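Local coordinates for adhesion G-protein coupled receptor G6 (PDB 6V55) that is an adhesion G-protein coupled receptor involved in myelination, whose extracellular region binds calcium and probably mediates cell adhesion, at residues C212-K217 with D277-S282. Sequence-based numbering, arbitrary orientation.
Sequences CLTWTK and DHAMLS
Ala279 packs its methyl group between Thr214 and Thr216 on one face of strand 209-216. The setting is the pentraxin-like, concanavalin-type beta sandwich. The strand sits inside its six-stranded antiparallel sheet. Residues 277-282 form the loop that leaves strand 268-276 of the same sheet and leads to helix 282-286. The loop thus crosses over strand 145-154, which separates the two strands in the sheet, and reaches strand 209-216 from the sheet's face.

Thr214 can be followed outward from its CB. Thr214 CB lies 3.8 Å from Ala279 CB. Thr214 OG1 is a little farther from Ala279 CB, at 4.2 Å. CG2 stands anti to the carbonyl carbon, which carries it past Ala279 to the backbone of Met280. Thr214 CG2 lies 4.0 Å from Met280 N and equally far from Met280 O.

Thr216, two residues along, offers only its methyl. Thr216 CG2 is 3.7 Å from Ala279 CB, while Thr216 OG1 shares a hydrogen bond with Ser219 OG. No hydrogen bond joins the two segments, so the contact is van der Waals packing of methyl groups and backbone. Thr147 of strand 145-154 ties the loop down instead: its OG1 hydrogen-bonds His278 O. The CB of Trp215 points away from the loop, and Trp215 NE1 hydrogen-bonds Ser238 OG. Its backbone still takes part, with Trp215 O 3.3 Å from Ala279 CB.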
loop_
_atom_site.group_PDB
_atom_site.type_symbol
_atom_site.label_atom_id
_atom_site.label_comp_id
_atom_site.label_asym_id
_atom_site.label_seq_id
_atom_site.Cartn_x
_atom_site.Cartn_y
_atom_site.Cartn_z
ATOM N N CYS A 212 15.309 -36.035 28.227
ATOM C CA CYS A 212 16.531 -36.352 27.500
ATOM C C CYS A 212 17.013 -37.741 27.874
ATOM O O CYS A 212 16.983 -38.121 29.048
ATOM C CB CYS A 212 17.645 -35.365 27.797
ATOM S SG CYS A 212 17.059 -33.688 27.961
ATOM N N LEU A 213 17.452 -38.498 26.873
ATOM C CA LEU A 213 18.045 -39.811 27.072
ATOM C C LEU A 213 19.433 -39.795 26.456
ATOM O O LEU A 213 19.589 -39.352 25.316
ATOM C CB LEU A 213 17.171 -40.901 26.440
ATOM C CG LEU A 213 15.699 -40.882 26.891
ATOM C CD1 LEU A 213 14.850 -41.829 26.084
ATOM C CD2 LEU A 213 15.575 -41.207 28.390
ATOM N N THR A 214 20.451 -40.228 27.215
ATOM C CA THR A 214 21.806 -40.376 26.685
ATOM C C THR A 214 22.260 -41.824 26.821
ATOM O O THR A 214 21.708 -42.599 27.608
ATOM C CB THR A 214 22.858 -39.438 27.357
ATOM O OG1 THR A 214 23.291 -39.971 28.625
ATOM C CG2 THR A 214 22.337 -38.006 27.523
ATOM N N TRP A 215 23.273 -42.180 26.029
ATOM C CA TRP A 215 23.865 -43.510 26.034
ATOM C C TRP A 215 25.273 -43.385 25.485
ATOM O O TRP A 215 25.486 -42.575 24.592
ATOM C CB TRP A 215 23.051 -44.476 25.171
ATOM C CG TRP A 215 23.673 -45.821 24.999
ATOM C CD1 TRP A 215 23.794 -46.795 25.947
ATOM C CD2 TRP A 215 24.245 -46.359 23.795
ATOM N NE1 TRP A 215 24.390 -47.907 25.410
ATOM C CE2 TRP A 215 24.688 -47.665 24.093
ATOM C CE3 TRP A 215 24.420 -45.863 22.494
ATOM C CZ2 TRP A 215 25.300 -48.485 23.140
ATOM C CZ3 TRP A 215 25.029 -46.678 21.549
ATOM C CH2 TRP A 215 25.474 -47.973 21.888
ATOM N N THR A 216 26.234 -44.131 26.054
ATOM C CA THR A 216 27.498 -44.437 25.382
ATOM C C THR A 216 27.709 -45.943 25.368
ATOM O O THR A 216 27.332 -46.638 26.312
ATOM C CB THR A 216 28.741 -43.843 26.047
ATOM O OG1 THR A 216 28.940 -44.481 27.308
ATOM C CG2 THR A 216 28.642 -42.396 26.259
ATOM N N LYS A 217 28.352 -46.442 24.306
ATOM C CA LYS A 217 28.683 -47.863 24.249
ATOM C C LYS A 217 29.770 -48.244 25.253
ATOM O O LYS A 217 29.695 -49.325 25.868
ATOM C CB LYS A 217 29.125 -48.231 22.830
ATOM C CG LYS A 217 29.253 -49.709 22.571
ATOM C CD LYS A 217 30.063 -49.949 21.347
ATOM C CE LYS A 217 30.159 -51.412 21.106
ATOM N NZ LYS A 217 30.518 -51.718 19.687
ATOM N N ASP A 277 25.219 -36.792 18.136
ATOM C CA ASP A 277 26.294 -37.755 17.919
ATOM C C ASP A 277 26.971 -38.223 19.198
ATOM O O ASP A 277 27.658 -39.249 19.185
ATOM C CB ASP A 277 27.363 -37.114 17.040
ATOM C CG ASP A 277 27.413 -37.708 15.675
ATOM O OD1 ASP A 277 26.681 -38.701 15.449
ATOM O OD2 ASP A 277 28.192 -37.188 14.832
ATOM N N HIS A 278 26.844 -37.475 20.281
ATOM C CA HIS A 278 27.573 -37.749 21.505
ATOM C C HIS A 278 26.584 -37.782 22.654
ATOM O O HIS A 278 25.463 -37.272 22.543
ATOM C CB HIS A 278 28.650 -36.689 21.770
ATOM C CG HIS A 278 28.179 -35.283 21.542
ATOM N ND1 HIS A 278 28.153 -34.699 20.291
ATOM C CD2 HIS A 278 27.712 -34.347 22.402
ATOM C CE1 HIS A 278 27.686 -33.467 20.390
ATOM N NE2 HIS A 278 27.416 -33.227 21.661
ATOM N N ALA A 279 27.003 -38.393 23.757
ATOM C CA ALA A 279 26.220 -38.336 24.980
ATOM C C ALA A 279 26.691 -37.174 25.828
ATOM O O ALA A 279 27.892 -37.022 26.079
ATOM C CB ALA A 279 26.325 -39.615 25.782
ATOM N N MET A 280 25.735 -36.381 26.298
ATOM C CA MET A 280 26.023 -35.127 26.965
ATOM C C MET A 280 26.191 -35.317 28.465
ATOM O O MET A 280 25.470 -36.105 29.094
ATOM C CB MET A 280 24.902 -34.130 26.694
ATOM C CG MET A 280 24.796 -33.741 25.245
ATOM S SD MET A 280 23.968 -32.160 25.077
ATOM C CE MET A 280 22.829 -32.514 23.746
ATOM N N LEU A 281 27.133 -34.561 29.036
ATOM C CA LEU A 281 27.263 -34.455 30.482
ATOM C C LEU A 281 26.088 -33.669 31.070
ATOM O O LEU A 281 25.312 -33.015 30.357
ATOM C CB LEU A 281 28.577 -33.769 30.864
ATOM C CG LEU A 281 29.959 -34.408 30.639
ATOM C CD1 LEU A 281 29.935 -35.915 30.886
ATOM C CD2 LEU A 281 30.547 -34.059 29.252
ATOM N N SER A 282 25.973 -33.720 32.402
ATOM C CA SER A 282 24.903 -32.987 33.077
ATOM C C SER A 282 25.144 -31.477 33.040
ATOM O O SER A 282 24.178 -30.700 32.968
ATOM C CB SER A 282 24.758 -33.479 34.516
ATOM O OG SER A 282 24.105 -32.538 35.352
#